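Local coordinates for protein 2-dehydropantoate 2-reductase (Geobacter metallireducens, PDB 3HN2) that probably catalyses the NADPH-dependent reduction of 2-dehydropantoate (ketopantoate) to pantoate, a step in the biosynthesis of pantothenate, at residues A[129-134]-A[139-144]; A[191-196]-A[202-207]; A[196-201]-A[297-302]; A[257-262]-A[267-272]. One frame throughout, in Å; residues are numbered along the deposited sequence.

Interaction 1. Residues A[129-134]-A[139-144]; sequences CSNRGE and HHLGAG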
loop_
_atom_site.group_PDB
_atom_site.type_symbol
_atom_site.label_atom_id
_atom_site.label_comp_id
_atom_site.label_asym_id
_atom_site.label_seq_id
_atom_site.Cartn_x
_atom_site.Cartn_y
_atom_site.Cartn_z
ATOM N N CYS A 129 -6.731 -1.165 -8.726
ATOM C CA CYS A 129 -6.362 -2.581 -8.815
ATOM C C CYS A 129 -7.580 -3.369 -9.285
ATOM O O CYS A 129 -8.537 -3.546 -8.529
ATOM C CB CYS A 129 -5.888 -3.123 -7.464
ATOM S SG CYS A 129 -4.587 -2.178 -6.658
ATOM N N SER A 130 -7.547 -3.830 -10.534
ATOM C CA SER A 130 -8.694 -4.520 -11.125
ATOM C C SER A 130 -8.329 -5.476 -12.253
ATOM O O SER A 130 -7.903 -5.046 -13.325
ATOM C CB SER A 130 -9.734 -3.509 -11.632
ATOM O OG SER A 130 -9.207 -2.703 -12.671
ATOM N N ASN A 131 -8.486 -6.772 -11.999
ATOM C CA ASN A 131 -8.557 -7.747 -13.080
ATOM C C ASN A 131 -10.030 -7.966 -13.415
ATOM O O ASN A 131 -10.886 -7.870 -12.541
ATOM C CB ASN A 131 -7.821 -9.058 -12.733
ATOM C CG ASN A 131 -8.568 -9.924 -11.718
ATOM O OD1 ASN A 131 -8.351 -9.814 -10.511
ATOM N ND2 ASN A 131 -9.438 -10.802 -12.211
ATOM N N ARG A 132 -10.330 -8.226 -14.680
ATOM C CA ARG A 132 -11.709 -8.468 -15.093
ATOM C C ARG A 132 -11.861 -9.899 -15.589
ATOM O O ARG A 132 -10.963 -10.724 -15.404
ATOM C CB ARG A 132 -12.115 -7.475 -16.193
ATOM C CG ARG A 132 -11.226 -7.513 -17.438
ATOM C CD ARG A 132 -11.629 -6.452 -18.449
ATOM N NE ARG A 132 -12.775 -6.854 -19.264
ATOM C CZ ARG A 132 -12.688 -7.339 -20.500
ATOM N NH1 ARG A 132 -11.505 -7.494 -21.083
ATOM N NH2 ARG A 132 -13.789 -7.675 -21.158
ATOM N N GLY A 133 -13.009 -10.203 -16.186
ATOM C CA GLY A 133 -13.063 -11.288 -17.152
ATOM C C GLY A 133 -13.837 -12.559 -16.888
ATOM O O GLY A 133 -13.251 -13.635 -16.811
ATOM N N GLU A 134 -15.149 -12.427 -16.748
ATOM C CA GLU A 134 -16.080 -13.496 -17.078
ATOM C C GLU A 134 -17.232 -12.757 -17.738
ATOM O O GLU A 134 -18.205 -12.425 -17.061
ATOM C CB GLU A 134 -16.563 -14.273 -15.846
ATOM C CG GLU A 134 -15.541 -15.198 -15.169
ATOM C CD GLU A 134 -14.968 -16.270 -16.093
ATOM O OE1 GLU A 134 -15.732 -16.877 -16.875
ATOM O OE2 GLU A 134 -13.743 -16.514 -16.024
ATOM N N HIS A 139 -14.042 -7.130 -11.386
ATOM C CA HIS A 139 -13.500 -7.354 -10.043
ATOM C C HIS A 139 -12.657 -6.159 -9.605
ATOM O O HIS A 139 -11.740 -5.752 -10.315
ATOM C CB HIS A 139 -12.674 -8.645 -9.977
ATOM C CG HIS A 139 -13.484 -9.897 -10.128
ATOM N ND1 HIS A 139 -14.182 -10.202 -11.276
ATOM C CD2 HIS A 139 -13.689 -10.932 -9.279
ATOM C CE1 HIS A 139 -14.793 -11.363 -11.124
ATOM N NE2 HIS A 139 -14.509 -11.827 -9.921
ATOM N N HIS A 140 -12.988 -5.600 -8.444
ATOM C CA HIS A 140 -12.277 -4.454 -7.880
ATOM C C HIS A 140 -11.554 -4.875 -6.608
ATOM O O HIS A 140 -12.184 -5.139 -5.582
ATOM C CB HIS A 140 -13.255 -3.303 -7.615
ATOM C CG HIS A 140 -12.749 -2.270 -6.650
ATOM N ND1 HIS A 140 -13.372 -2.010 -5.449
ATOM C CD2 HIS A 140 -11.683 -1.437 -6.709
ATOM C CE1 HIS A 140 -12.717 -1.056 -4.812
ATOM N NE2 HIS A 140 -11.686 -0.693 -5.555
ATOM N N LEU A 141 -10.228 -4.933 -6.688
ATOM C CA LEU A 141 -9.407 -5.502 -5.615
ATOM C C LEU A 141 -8.865 -4.463 -4.637
ATOM O O LEU A 141 -8.427 -4.815 -3.537
ATOM C CB LEU A 141 -8.255 -6.336 -6.198
ATOM C CG LEU A 141 -8.553 -7.358 -7.304
ATOM C CD1 LEU A 141 -7.265 -8.050 -7.739
ATOM C CD2 LEU A 141 -9.612 -8.384 -6.885
ATOM N N GLY A 142 -8.891 -3.195 -5.039
ATOM C CA GLY A 142 -8.388 -2.108 -4.203
ATOM C C GLY A 142 -8.392 -0.744 -4.867
ATOM O O GLY A 142 -8.566 -0.636 -6.083
ATOM N N ALA A 143 -8.203 0.288 -4.042
ATOM C CA ALA A 143 -8.061 1.685 -4.468
ATOM C C ALA A 143 -9.209 2.178 -5.358
ATOM O O ALA A 143 -10.360 1.803 -5.141
ATOM C CB ALA A 143 -6.688 1.916 -5.118
ATOM N N GLY A 144 -8.900 3.013 -6.346
ATOM C CA GLY A 144 -9.904 3.494 -7.286
ATOM C C GLY A 144 -9.932 5.003 -7.390
ATOM O O GLY A 144 -10.733 5.560 -8.142
#
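Cys-129 pairs with Gly-142 as an antiparallel hydrogen-bonded pair, and because Leu-141 also faces Cys-129 the step is a classic beta bulge. Cys-129 N gives its hydrogen to Gly-142 O over 3.3 Å, and the same residue's O takes a bond of 2.9 Å from Leu-141 N. Beyond the bulge the pairing frays: His-139 N reaches Asn-131 O only weakly, at 3.4 Å and 134°. Cys-129 is a compact side chain suited to its buried place, and Leu-141 CB comes to 4.2 Å from its CB. With CG between backbone N and carbonyl carbon (chi1 74°), Asn-131 lays its amide across the Leu-141 side chain at about a right angle, OD1 3.5 Å from CD1. His-139, pointing toward the facing segment, sets its CB 3.2 Å from Asn-131 O. His-140 points away from 129-134 and spans the bulge within its own segment: NE2 donates to Ala-143 O over 2.9 Å, from above the carbonyl plane. Strands 121-129 and 142-150 are thus joined as neighbours in the large sheet of the Rossmann-type domain, while strand 137-140 runs beside 44-48 in the small sheet. Tyr-16 stacks on His-140, Tyr-255 touches Cys-129, and Ala-143 packs on Asp-250 of the second subunit.

Interaction 2. Residues A[191-196]-A[202-207]; sequences IPFNGL and QPVNLI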
loop_
_atom_site.group_PDB
_atom_site.type_symbol
_atom_site.label_atom_id
_atom_site.label_comp_id
_atom_site.label_asym_id
_atom_site.label_seq_id
_atom_site.Cartn_x
_atom_site.Cartn_y
_atom_site.Cartn_z
ATOM N N ILE A 191 6.377 2.601 -14.707
ATOM C CA ILE A 191 7.497 2.167 -15.531
ATOM C C ILE A 191 8.299 1.009 -14.895
ATOM O O ILE A 191 8.384 -0.047 -15.524
ATOM C CB ILE A 191 8.331 3.355 -16.095
ATOM C CG1 ILE A 191 7.506 4.087 -17.170
ATOM C CG2 ILE A 191 9.649 2.874 -16.679
ATOM C CD1 ILE A 191 8.167 5.311 -17.782
ATOM N N PRO A 192 8.851 1.176 -13.658
ATOM C CA PRO A 192 9.527 0.005 -13.051
ATOM C C PRO A 192 8.623 -1.207 -12.860
ATOM O O PRO A 192 9.018 -2.312 -13.190
ATOM C CB PRO A 192 10.011 0.523 -11.688
ATOM C CG PRO A 192 9.194 1.746 -11.431
ATOM C CD PRO A 192 8.942 2.351 -12.770
ATOM N N PHE A 193 7.396 -0.985 -12.416
ATOM C CA PHE A 193 6.539 -2.090 -12.011
ATOM C C PHE A 193 5.725 -2.737 -13.128
ATOM O O PHE A 193 5.770 -3.955 -13.267
ATOM C CB PHE A 193 5.730 -1.704 -10.777
ATOM C CG PHE A 193 6.593 -1.449 -9.574
ATOM C CD1 PHE A 193 6.907 -0.151 -9.188
ATOM C CD2 PHE A 193 7.144 -2.514 -8.855
ATOM C CE1 PHE A 193 7.727 0.090 -8.083
ATOM C CE2 PHE A 193 7.965 -2.281 -7.749
ATOM C CZ PHE A 193 8.260 -0.982 -7.362
ATOM N N ASN A 194 5.023 -1.962 -13.953
ATOM C CA ASN A 194 4.419 -2.569 -15.153
ATOM C C ASN A 194 5.459 -3.076 -16.165
ATOM O O ASN A 194 5.152 -3.934 -16.991
ATOM C CB ASN A 194 3.401 -1.649 -15.828
ATOM C CG ASN A 194 2.108 -1.546 -15.053
ATOM O OD1 ASN A 194 2.084 -1.047 -13.928
ATOM N ND2 ASN A 194 1.021 -2.012 -15.653
ATOM N N GLY A 195 6.687 -2.566 -16.071
ATOM C CA GLY A 195 7.809 -3.061 -16.872
ATOM C C GLY A 195 8.427 -4.377 -16.419
ATOM O O GLY A 195 8.418 -5.357 -17.166
ATOM N N LEU A 196 8.966 -4.393 -15.202
ATOM C CA LEU A 196 9.731 -5.536 -14.669
ATOM C C LEU A 196 8.885 -6.780 -14.473
ATOM O O LEU A 196 9.272 -7.865 -14.893
ATOM C CB LEU A 196 10.401 -5.162 -13.342
ATOM C CG LEU A 196 11.850 -4.657 -13.267
ATOM C CD1 LEU A 196 12.392 -4.092 -14.574
ATOM C CD2 LEU A 196 11.986 -3.645 -12.140
ATOM N N GLN A 202 6.731 -11.994 -12.688
ATOM C CA GLN A 202 6.658 -12.132 -11.234
ATOM C C GLN A 202 5.867 -10.966 -10.647
ATOM O O GLN A 202 5.905 -9.877 -11.198
ATOM C CB GLN A 202 8.064 -12.121 -10.637
ATOM C CG GLN A 202 8.950 -13.279 -11.049
ATOM C CD GLN A 202 10.420 -12.948 -10.910
ATOM O OE1 GLN A 202 10.791 -12.013 -10.201
ATOM N NE2 GLN A 202 11.266 -13.707 -11.589
ATOM N N PRO A 203 5.152 -11.183 -9.524
ATOM C CA PRO A 203 4.476 -10.060 -8.848
ATOM C C PRO A 203 5.441 -9.068 -8.174
ATOM O O PRO A 203 6.641 -9.344 -8.064
ATOM C CB PRO A 203 3.608 -10.758 -7.800
ATOM C CG PRO A 203 4.315 -12.039 -7.525
ATOM C CD PRO A 203 4.905 -12.464 -8.834
ATOM N N VAL A 204 4.906 -7.933 -7.719
ATOM C CA VAL A 204 5.720 -6.804 -7.222
ATOM C C VAL A 204 6.582 -7.104 -5.981
ATOM O O VAL A 204 7.681 -6.566 -5.852
ATOM C CB VAL A 204 4.882 -5.491 -7.010
ATOM C CG1 VAL A 204 4.261 -5.030 -8.307
ATOM C CG2 VAL A 204 3.795 -5.667 -5.956
ATOM N N ASN A 205 6.092 -7.970 -5.095
ATOM C CA ASN A 205 6.805 -8.315 -3.852
ATOM C C ASN A 205 8.171 -8.962 -4.061
ATOM O O ASN A 205 9.078 -8.767 -3.256
ATOM C CB ASN A 205 5.948 -9.214 -2.963
ATOM C CG ASN A 205 5.597 -10.532 -3.623
ATOM O OD1 ASN A 205 4.734 -10.597 -4.494
ATOM N ND2 ASN A 205 6.264 -11.595 -3.202
ATOM N N LEU A 206 8.300 -9.721 -5.145
ATOM C CA LEU A 206 9.550 -10.367 -5.513
ATOM C C LEU A 206 10.576 -9.372 -6.042
ATOM O O LEU A 206 11.725 -9.381 -5.587
ATOM C CB LEU A 206 9.293 -11.483 -6.529
ATOM C CG LEU A 206 8.422 -12.661 -6.068
ATOM C CD1 LEU A 206 8.347 -13.721 -7.154
ATOM C CD2 LEU A 206 8.938 -13.265 -4.767
ATOM N N ILE A 207 10.154 -8.516 -6.987
ATOM C CA ILE A 207 10.972 -7.404 -7.515
ATOM C C ILE A 207 11.522 -6.560 -6.366
ATOM O O ILE A 207 12.691 -6.183 -6.369
ATOM C CB ILE A 207 10.166 -6.491 -8.517
ATOM C CG1 ILE A 207 10.133 -7.097 -9.922
ATOM C CG2 ILE A 207 10.786 -5.082 -8.638
ATOM C CD1 ILE A 207 8.994 -8.060 -10.175
#
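Phe-193 and Ile-207 are brought together by their first torsions: CG of Phe-193 stands anti to its carbonyl carbon (chi1 -64°), which carries the ring to Val-204 and Ile-207, while Ile-207 holds CG2 anti to the backbone N and CG1 beside that N (chi1 -82°). Both branches of the isoleucine are therefore used. CG2 comes to 4.1 Å from Phe-193 CE2, the two side chains sliding past each other in opposite senses, and CG1 lies 3.9 Å from Leu-196 CB. Leu-196 adds a second touch, its CD2 resting 4.0 Å from Ile-207 CG2. Val-204 comes to the ring one turn earlier: its CG1 meets Phe-193 CD2 at 3.9 Å, the valine crossing the phenylalanine side chain at about a right angle. Both methyls, Val-204 CG1 and Ile-207 CG2, approach the ring obliquely. The contact is wholly apolar and buried, which is why branched aliphatic residues and an aromatic ring fill it. Pro-203 occupies the N-cap position of the short helix, where its lack of a backbone N-H costs nothing. Short helix 204-207 is in this way laid against the last turns of helix 179-200, both in the helical C-terminal domain. Around them, Trp-189 stacks on the Phe-193 ring and Met-221 of helix 211-229 also touches it, while Cys-197 meets Val-204 and Ile-207; farther along, Asn-205 hydrogen-bonds Asn-50 of the second subunit.

Interaction 3. Residues A[196-201]-A[297-302]; sequences LCALLQ and TLLEQA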
loop_
_atom_site.group_PDB
_atom_site.type_symbol
_atom_site.label_atom_id
_atom_site.label_comp_id
_atom_site.label_asym_id
_atom_site.label_seq_id
_atom_site.Cartn_x
_atom_site.Cartn_y
_atom_site.Cartn_z
ATOM N N LEU A 196 8.966 -4.393 -15.202
ATOM C CA LEU A 196 9.731 -5.536 -14.669
ATOM C C LEU A 196 8.885 -6.780 -14.473
ATOM O O LEU A 196 9.272 -7.865 -14.893
ATOM C CB LEU A 196 10.401 -5.162 -13.342
ATOM C CG LEU A 196 11.850 -4.657 -13.267
ATOM C CD1 LEU A 196 12.392 -4.092 -14.574
ATOM C CD2 LEU A 196 11.986 -3.645 -12.140
ATOM N N CYS A 197 7.724 -6.598 -13.848
ATOM C CA CYS A 197 6.764 -7.668 -13.581
ATOM C C CYS A 197 6.292 -8.409 -14.822
ATOM O O CYS A 197 6.167 -9.628 -14.799
ATOM C CB CYS A 197 5.549 -7.112 -12.845
ATOM S SG CYS A 197 5.960 -6.314 -11.299
ATOM N N ALA A 198 6.009 -7.669 -15.890
ATOM C CA ALA A 198 5.573 -8.267 -17.145
ATOM C C ALA A 198 6.716 -9.042 -17.803
ATOM O O ALA A 198 6.514 -10.139 -18.330
ATOM C CB ALA A 198 5.033 -7.195 -18.081
ATOM N N LEU A 199 7.917 -8.469 -17.739
ATOM C CA LEU A 199 9.126 -9.075 -18.302
ATOM C C LEU A 199 9.572 -10.345 -17.563
ATOM O O LEU A 199 9.819 -11.370 -18.187
ATOM C CB LEU A 199 10.249 -8.044 -18.284
ATOM C CG LEU A 199 11.660 -8.464 -18.643
ATOM C CD1 LEU A 199 11.832 -8.953 -20.071
ATOM C CD2 LEU A 199 12.618 -7.329 -18.295
ATOM N N LEU A 200 9.671 -10.259 -16.239
ATOM C CA LEU A 200 10.114 -11.374 -15.412
ATOM C C LEU A 200 8.989 -12.362 -15.126
ATOM O O LEU A 200 9.246 -13.474 -14.665
ATOM C CB LEU A 200 10.687 -10.855 -14.084
ATOM C CG LEU A 200 12.060 -10.174 -14.101
ATOM C CD1 LEU A 200 12.232 -9.278 -12.890
ATOM C CD2 LEU A 200 13.193 -11.195 -14.184
ATOM N N GLN A 201 7.755 -11.955 -15.441
ATOM C CA GLN A 201 6.509 -12.630 -15.020
ATOM C C GLN A 201 6.450 -12.991 -13.526
ATOM O O GLN A 201 6.165 -14.129 -13.148
ATOM C CB GLN A 201 6.060 -13.774 -15.960
ATOM C CG GLN A 201 7.042 -14.195 -17.049
ATOM C CD GLN A 201 6.364 -14.793 -18.261
ATOM O OE1 GLN A 201 5.366 -14.264 -18.759
ATOM N NE2 GLN A 201 6.912 -15.897 -18.756
ATOM N N THR A 297 12.686 -1.915 -24.747
ATOM C CA THR A 297 13.183 -2.809 -25.786
ATOM C C THR A 297 13.083 -4.293 -25.406
ATOM O O THR A 297 12.539 -5.088 -26.180
ATOM C CB THR A 297 14.641 -2.496 -26.153
ATOM O OG1 THR A 297 14.869 -1.086 -26.094
ATOM C CG2 THR A 297 14.944 -2.986 -27.542
ATOM N N LEU A 298 13.598 -4.662 -24.228
ATOM C CA LEU A 298 13.495 -6.045 -23.740
ATOM C C LEU A 298 12.038 -6.460 -23.654
ATOM O O LEU A 298 11.707 -7.651 -23.730
ATOM C CB LEU A 298 14.105 -6.199 -22.338
ATOM C CG LEU A 298 15.619 -6.216 -22.187
ATOM C CD1 LEU A 298 15.967 -5.978 -20.733
ATOM C CD2 LEU A 298 16.209 -7.528 -22.686
ATOM N N LEU A 299 11.163 -5.474 -23.489
ATOM C CA LEU A 299 9.771 -5.801 -23.293
ATOM C C LEU A 299 9.070 -6.055 -24.626
ATOM O O LEU A 299 8.171 -6.889 -24.699
ATOM C CB LEU A 299 9.108 -4.744 -22.429
ATOM C CG LEU A 299 7.925 -5.068 -21.517
ATOM C CD1 LEU A 299 7.959 -6.450 -20.866
ATOM C CD2 LEU A 299 7.933 -3.987 -20.479
ATOM N N GLU A 300 9.510 -5.378 -25.688
ATOM C CA GLU A 300 9.012 -5.701 -27.024
ATOM C C GLU A 300 9.725 -6.921 -27.649
ATOM O O GLU A 300 9.176 -7.563 -28.551
ATOM C CB GLU A 300 8.962 -4.465 -27.949
ATOM C CG GLU A 300 10.264 -3.684 -28.117
ATOM C CD GLU A 300 10.089 -2.163 -28.015
ATOM O OE1 GLU A 300 8.951 -1.683 -27.813
ATOM O OE2 GLU A 300 11.105 -1.440 -28.121
ATOM N N GLN A 301 10.917 -7.256 -27.148
ATOM C CA GLN A 301 11.606 -8.507 -27.526
ATOM C C GLN A 301 10.883 -9.750 -27.033
ATOM O O GLN A 301 10.808 -10.749 -27.742
ATOM C CB GLN A 301 13.038 -8.554 -26.987
ATOM C CG GLN A 301 14.126 -8.248 -28.007
ATOM C CD GLN A 301 14.087 -9.140 -29.244
ATOM O OE1 GLN A 301 14.069 -10.364 -29.144
ATOM N NE2 GLN A 301 14.091 -8.520 -30.419
ATOM N N ALA A 302 10.371 -9.688 -25.807
ATOM C CA ALA A 302 9.708 -10.829 -25.189
ATOM C C ALA A 302 8.310 -11.055 -25.756
ATOM O O ALA A 302 7.810 -12.180 -25.742
ATOM C CB ALA A 302 9.651 -10.661 -23.674
#
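Leu-199 and Leu-299 meet with Ala-198 and Leu-298 in a contact that has no ring, side-chain amide or carboxylate to offer a face or an edge; the polar atoms touched are those of the backbone. CD1 of Leu-299 is the atom that does most of the work. It lies 3.7 Å from Leu-199 N and 3.8 Å from Leu-199 CB, and reaches Ala-198 CB at 4.1 Å, so that one methyl sits against two successive residues of the facing helix. The short Ala-198 side chain suits this place, its single CB meeting that methyl. Leu-299 is placed for this by CG lying roughly opposite its backbone N (chi1 -151°). Leu-199, its CG also opposite the backbone N (chi1 172°), brings CD1 to 3.9 Å from Leu-298 O and 4.2 Å from Leu-298 CB. The two segments are the closing turns of helices 179-200 and 290-302, the first and last of the all-helical C-terminal domain; the axes of 196-200 and 297-302 pass 9.8 Å apart at 37°, running in roughly the same direction. Leu-299 is also bordered by Met-259 of helix 258-264 and by Ile-271 and Phe-275 of helix 271-284. At the end of helix 179-200, where Gln-201 departs with positive phi, the carbonyls of Ala-198 and Leu-199 are both taken by the guanidinium of Arg-263.

Interaction 4. Residues A[257-262]-A[267-272]; sequences PSMEID and RPLEIA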
loop_
_atom_site.group_PDB
_atom_site.type_symbol
_atom_site.label_atom_id
_atom_site.label_comp_id
_atom_site.label_asym_id
_atom_site.label_seq_id
_atom_site.Cartn_x
_atom_site.Cartn_y
_atom_site.Cartn_z
ATOM N N PRO A 257 0.552 -6.373 -11.640
ATOM C CA PRO A 257 0.142 -5.195 -12.409
ATOM C C PRO A 257 -0.554 -5.536 -13.718
ATOM O O PRO A 257 -0.456 -6.665 -14.193
ATOM C CB PRO A 257 1.472 -4.497 -12.716
ATOM C CG PRO A 257 2.384 -4.953 -11.668
ATOM C CD PRO A 257 2.003 -6.370 -11.395
ATOM N N SER A 258 -1.232 -4.544 -14.293
ATOM C CA SER A 258 -2.051 -4.719 -15.496
ATOM C C SER A 258 -1.306 -5.330 -16.676
ATOM O O SER A 258 -1.843 -6.203 -17.355
ATOM C CB SER A 258 -2.683 -3.388 -15.905
ATOM O OG SER A 258 -1.693 -2.392 -16.102
ATOM N N MET A 259 -0.066 -4.885 -16.892
ATOM C CA MET A 259 0.770 -5.351 -18.002
ATOM C C MET A 259 1.180 -6.817 -17.897
ATOM O O MET A 259 1.272 -7.508 -18.914
ATOM C CB MET A 259 2.023 -4.488 -18.134
ATOM C CG MET A 259 1.923 -3.356 -19.143
ATOM S SD MET A 259 3.554 -2.742 -19.624
ATOM C CE MET A 259 4.244 -4.221 -20.304
ATOM N N GLU A 260 1.434 -7.275 -16.671
ATOM C CA GLU A 260 1.770 -8.672 -16.409
ATOM C C GLU A 260 0.566 -9.578 -16.687
ATOM O O GLU A 260 0.713 -10.653 -17.276
ATOM C CB GLU A 260 2.262 -8.843 -14.965
ATOM C CG GLU A 260 2.648 -10.282 -14.600
ATOM C CD GLU A 260 3.190 -10.440 -13.187
ATOM O OE1 GLU A 260 3.186 -9.460 -12.409
ATOM O OE2 GLU A 260 3.618 -11.567 -12.854
ATOM N N ILE A 261 -0.614 -9.124 -16.268
ATOM C CA ILE A 261 -1.877 -9.831 -16.502
ATOM C C ILE A 261 -2.147 -9.964 -18.003
ATOM O O ILE A 261 -2.516 -11.039 -18.480
ATOM C CB ILE A 261 -3.074 -9.126 -15.780
ATOM C CG1 ILE A 261 -2.848 -9.052 -14.259
ATOM C CG2 ILE A 261 -4.414 -9.804 -16.106
ATOM C CD1 ILE A 261 -2.658 -10.399 -13.556
ATOM N N ASP A 262 -1.924 -8.876 -18.736
ATOM C CA ASP A 262 -2.054 -8.864 -20.193
ATOM C C ASP A 262 -1.070 -9.819 -20.883
ATOM O O ASP A 262 -1.411 -10.449 -21.888
ATOM C CB ASP A 262 -1.875 -7.441 -20.731
ATOM C CG ASP A 262 -3.017 -6.512 -20.346
ATOM O OD1 ASP A 262 -4.188 -6.949 -20.352
ATOM O OD2 ASP A 262 -2.742 -5.328 -20.051
ATOM N N ARG A 267 -2.566 -11.007 -24.507
ATOM C CA ARG A 267 -3.080 -9.854 -25.243
ATOM C C ARG A 267 -1.986 -8.779 -25.328
ATOM O O ARG A 267 -1.058 -8.794 -24.510
ATOM C CB ARG A 267 -4.389 -9.337 -24.618
ATOM C CG ARG A 267 -4.244 -8.287 -23.530
ATOM C CD ARG A 267 -5.429 -7.316 -23.525
ATOM N NE ARG A 267 -6.723 -7.995 -23.430
ATOM C CZ ARG A 267 -7.308 -8.362 -22.290
ATOM N NH1 ARG A 267 -8.485 -8.972 -22.321
ATOM N NH2 ARG A 267 -6.725 -8.126 -21.121
ATOM N N PRO A 268 -2.067 -7.869 -26.330
ATOM C CA PRO A 268 -1.002 -6.876 -26.540
ATOM C C PRO A 268 -0.770 -5.916 -25.370
ATOM O O PRO A 268 -1.652 -5.729 -24.527
ATOM C CB PRO A 268 -1.474 -6.105 -27.782
ATOM C CG PRO A 268 -2.924 -6.353 -27.866
ATOM C CD PRO A 268 -3.131 -7.729 -27.342
ATOM N N LEU A 269 0.418 -5.322 -25.335
ATOM C CA LEU A 269 0.836 -4.485 -24.218
ATOM C C LEU A 269 0.893 -3.010 -24.598
ATOM O O LEU A 269 1.092 -2.664 -25.766
ATOM C CB LEU A 269 2.191 -4.951 -23.681
ATOM C CG LEU A 269 2.350 -6.451 -23.388
ATOM C CD1 LEU A 269 3.733 -6.754 -22.845
ATOM C CD2 LEU A 269 1.299 -6.962 -22.423
ATOM N N GLU A 270 0.721 -2.149 -23.598
ATOM C CA GLU A 270 0.720 -0.705 -23.798
ATOM C C GLU A 270 2.132 -0.103 -23.725
ATOM O O GLU A 270 2.355 0.876 -23.006
ATOM C CB GLU A 270 -0.198 -0.030 -22.772
ATOM C CG GLU A 270 -1.599 -0.632 -22.634
ATOM C CD GLU A 270 -2.536 0.245 -21.800
ATOM O OE1 GLU A 270 -3.007 1.286 -22.318
ATOM O OE2 GLU A 270 -2.809 -0.107 -20.632
ATOM N N ILE A 271 3.076 -0.685 -24.470
ATOM C CA ILE A 271 4.474 -0.234 -24.476
ATOM C C ILE A 271 4.587 1.187 -25.015
ATOM O O ILE A 271 5.299 2.012 -24.441
ATOM C CB ILE A 271 5.392 -1.161 -25.330
ATOM C CG1 ILE A 271 5.250 -2.630 -24.921
ATOM C CG2 ILE A 271 6.863 -0.694 -25.289
ATOM C CD1 ILE A 271 5.874 -2.978 -23.579
ATOM N N ALA A 272 3.869 1.463 -26.107
ATOM C CA ALA A 272 3.942 2.754 -26.800
ATOM C C ALA A 272 3.687 3.929 -25.858
ATOM O O ALA A 272 4.552 4.794 -25.698
ATOM C CB ALA A 272 2.996 2.774 -27.979
#
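Met-259 and Leu-269 make the tight side of this contact. The methionine chain bends at its last torsion (chi3 60°) and brings CE to 3.6 Å from Leu-269 CD1 and to 3.9 Å from Ile-271 CD1, crossing both side chains at about a right angle. Leu-269 uses its other branch as well: CD2 lies 3.6 Å from Met-259 O and the same distance from Asp-262 CB. An unbranched, flexible methionine suits a place where one methyl must meet two branched side chains. On the looser side stands Arg-267, partly exposed and poorly ordered. Its backbone N donates to Asp-262 O over 2.9 Å, in the carbonyl plane; its NH2 forms a salt bridge with Asp-262 OD1, also 2.9 Å, less securely placed than the backbone bond because of that disorder. That oxygen lies at the guanidinium edge and is met nearly along its C-O axis, the two planar groups turned 76° apart. With an alanine here in place of Asp-262, the guanidinium of Arg-267 would probably lose a carboxylate partner, leaving it to Glu-265, and turn more freely. Leu-299 of helix 290-302 touches both Met-259 and Ile-271. The arrangement is a helix-loop-helix link, helix 258-264 to helix 271-284 with Glu-270 at the N-cap, on the side of the C-terminal domain where Arg-267 faces Arg-132 of the Rossmann-type domain, as fits a two-domain ketopantoate reductase.

From the N terminus, interaction 1 closes a short turn between strands of the Rossmann-type domain and finishes before the others begin. Interaction 2 then closes a short loop at the end of helix 179-200, and interaction 3 opens inside it: the two cross, sharing Leu-196, before interaction 3 spans nearly a hundred residues to the last helix. Interaction 4 falls within that long span, joining helices 258-264 and 271-284 next to both. All three lie in the C-terminal helical domain, centres about 10 to 12 Å apart. Interaction 1 meets interaction 4 where Arg-132 and Arg-267 approach, across the domain boundary, and interactions 1 and 2 both touch the second subunit.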